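DNA-(apurinic or apyrimidinic site) endonuclease 2 (Xenopus laevis, PDB 6WCD) acts as a 3'-5' exonuclease and weak apurinic/apyrimidinic endonuclease in DNA base excision repair, cutting the phosphodiester backbone with the help of divalent metal ions. Local coordinates at residues E20-L25 with A47-Y52. Residues are numbered along the deposited sequence; the frame is centred on the assembly and turned at random.
With EDO (1,2-ethanediol), chain E.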
loop_
_atom_site.group_PDB
_atom_site.type_symbol
_atom_site.label_atom_id
_atom_site.label_comp_id
_atom_site.label_asym_id
_atom_site.label_seq_id
_atom_site.Cartn_x
_atom_site.Cartn_y
_atom_site.Cartn_z
ATOM N N GLU A 20 -0.038 -20.120 -3.288
ATOM C CA GLU A 20 1.189 -20.543 -2.622
ATOM C C GLU A 20 1.944 -19.319 -2.107
ATOM O O GLU A 20 2.402 -19.296 -0.955
ATOM C CB GLU A 20 2.058 -21.360 -3.584
ATOM C CG GLU A 20 3.434 -21.674 -3.062
ATOM C CD GLU A 20 4.300 -22.491 -4.035
ATOM O OE1 GLU A 20 3.770 -23.056 -5.018
ATOM O OE2 GLU A 20 5.527 -22.555 -3.811
ATOM N N THR A 21 2.108 -18.291 -2.966
ATOM C CA THR A 21 2.813 -17.084 -2.546
ATOM C C THR A 21 2.143 -16.426 -1.358
ATOM O O THR A 21 2.816 -16.128 -0.357
ATOM C CB THR A 21 2.880 -16.136 -3.741
ATOM O OG1 THR A 21 3.651 -16.776 -4.772
ATOM C CG2 THR A 21 3.472 -14.774 -3.370
ATOM N N LEU A 22 0.830 -16.198 -1.421
ATOM C CA LEU A 22 0.175 -15.500 -0.320
ATOM C C LEU A 22 0.249 -16.309 0.967
ATOM O O LEU A 22 0.568 -15.765 2.030
ATOM C CB LEU A 22 -1.298 -15.185 -0.646
ATOM C CG LEU A 22 -1.550 -14.250 -1.809
ATOM C CD1 LEU A 22 -3.065 -14.109 -2.006
ATOM C CD2 LEU A 22 -0.916 -12.909 -1.568
ATOM N N ASP A 23 -0.038 -17.617 0.901
ATOM C CA ASP A 23 0.044 -18.429 2.120
ATOM C C ASP A 23 1.430 -18.346 2.744
ATOM O O ASP A 23 1.565 -18.331 3.973
ATOM C CB ASP A 23 -0.310 -19.863 1.778
ATOM C CG ASP A 23 -1.817 -20.075 1.483
ATOM O OD1 ASP A 23 -2.634 -19.148 1.627
ATOM O OD2 ASP A 23 -2.198 -21.214 1.113
ATOM N N SER A 24 2.487 -18.319 1.912
ATOM C CA SER A 24 3.857 -18.323 2.402
ATOM C C SER A 24 4.198 -17.048 3.158
ATOM O O SER A 24 5.103 -17.051 3.998
ATOM C CB SER A 24 4.839 -18.511 1.249
ATOM O OG SER A 24 5.037 -17.316 0.500
ATOM N N LEU A 25 3.517 -15.959 2.849
ATOM C CA LEU A 25 3.767 -14.682 3.500
ATOM C C LEU A 25 3.167 -14.635 4.893
ATOM O O LEU A 25 3.542 -13.764 5.706
ATOM C CB LEU A 25 3.225 -13.550 2.647
ATOM C CG LEU A 25 3.913 -13.353 1.326
ATOM C CD1 LEU A 25 3.133 -12.421 0.448
ATOM C CD2 LEU A 25 5.321 -12.777 1.538
ATOM N N ALA A 47 -6.784 -12.683 -9.306
ATOM C CA ALA A 47 -7.704 -11.856 -8.525
ATOM C C ALA A 47 -8.425 -12.635 -7.449
ATOM O O ALA A 47 -8.664 -12.082 -6.366
ATOM C CB ALA A 47 -8.724 -11.204 -9.454
ATOM N N ILE A 48 -8.795 -13.880 -7.691
ATOM C CA ILE A 48 -9.607 -14.673 -6.777
ATOM C C ILE A 48 -8.755 -15.836 -6.306
ATOM O O ILE A 48 -8.371 -16.713 -7.100
ATOM C CB ILE A 48 -10.912 -15.116 -7.441
ATOM C CG1 ILE A 48 -11.745 -13.848 -7.696
ATOM C CG2 ILE A 48 -11.722 -16.019 -6.489
ATOM C CD1 ILE A 48 -13.013 -14.074 -8.424
ATOM N N VAL A 49 -8.416 -15.839 -5.012
ATOM C CA VAL A 49 -7.570 -16.865 -4.444
ATOM C C VAL A 49 -8.308 -17.537 -3.294
ATOM O O VAL A 49 -8.825 -16.841 -2.398
ATOM C CB VAL A 49 -6.242 -16.238 -3.936
ATOM C CG1 VAL A 49 -5.371 -17.294 -3.377
ATOM C CG2 VAL A 49 -5.528 -15.524 -5.076
ATOM N N GLU A 50 -8.290 -18.848 -3.288
ATOM C CA GLU A 50 -8.929 -19.628 -2.221
ATOM C C GLU A 50 -8.386 -19.204 -0.862
ATOM O O GLU A 50 -7.171 -19.145 -0.663
ATOM C CB GLU A 50 -8.676 -21.114 -2.427
ATOM C CG GLU A 50 -9.396 -21.975 -1.410
ATOM C CD GLU A 50 -8.981 -23.437 -1.498
ATOM O OE1 GLU A 50 -8.496 -23.851 -2.571
ATOM O OE2 GLU A 50 -9.125 -24.159 -0.487
ATOM N N GLY A 51 -9.297 -18.952 0.090
ATOM C CA GLY A 51 -8.905 -18.515 1.403
ATOM C C GLY A 51 -8.798 -17.013 1.608
ATOM O O GLY A 51 -8.495 -16.567 2.728
ATOM N N TYR A 52 -9.011 -16.213 0.578
ATOM C CA TYR A 52 -8.906 -14.781 0.696
ATOM C C TYR A 52 -10.079 -14.115 0.009
ATOM O O TYR A 52 -10.667 -14.669 -0.935
ATOM C CB TYR A 52 -7.648 -14.219 0.032
ATOM C CG TYR A 52 -6.363 -14.784 0.612
ATOM C CD1 TYR A 52 -5.880 -15.998 0.149
ATOM C CD2 TYR A 52 -5.688 -14.155 1.647
ATOM C CE1 TYR A 52 -4.709 -16.571 0.684
ATOM C CE2 TYR A 52 -4.505 -14.739 2.207
ATOM C CZ TYR A 52 -4.060 -15.932 1.705
ATOM O OH TYR A 52 -2.921 -16.484 2.307
HETATM C C1 EDO E . -6.997 -22.457 2.644
HETATM O O1 EDO E . -6.684 -23.481 1.690
HETATM C C2 EDO E . -8.458 -22.047 2.480
HETATM O O2 EDO E . -8.903 -21.375 3.668
HETATM O O HOH W 1 -0.960 -15.682 4.358
HETATM O O HOH W 2 -5.280 -19.935 1.247
#
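Leu22 of helix 18-25 faces Val49 with their CA atoms 8.9 Å apart, and Val49 opens a type II beta turn that runs to Tyr52 and leads into strand 53-57, an outermost strand of the six-stranded sheet in this DNase I-like catalytic domain. Gly51 takes a turn position with positive phi (90°), a backbone shape in which a beta carbon would collide with the carbonyl oxygen of Glu50. With its CG beside the backbone N (chi1 -59°), Tyr52 reaches across to the helix, and Leu22 CD1 sits over one face of the ring in a CH-pi contact, 4.0 Å from the ring centroid; the same methyl meets Val49 CG1. Phe71 of strand 68-72 packs against all three side chains. At the phenol end lies Asp23, whose carboxylate plane is turned 32° from that of the ring and whose OD2 forms a salt bridge with Lys19. A phenylalanine here would probably leave Asp23 OD1 without its phenol donor and the water that bridges Tyr52 OH to Leu22 O without one of its two acceptors. A second water bridges Asp23 OD1 and Glu50 O. Tyr52 OH donates its hydrogen bond to the anti lone pair of Asp23 OD1, 2.8 Å away.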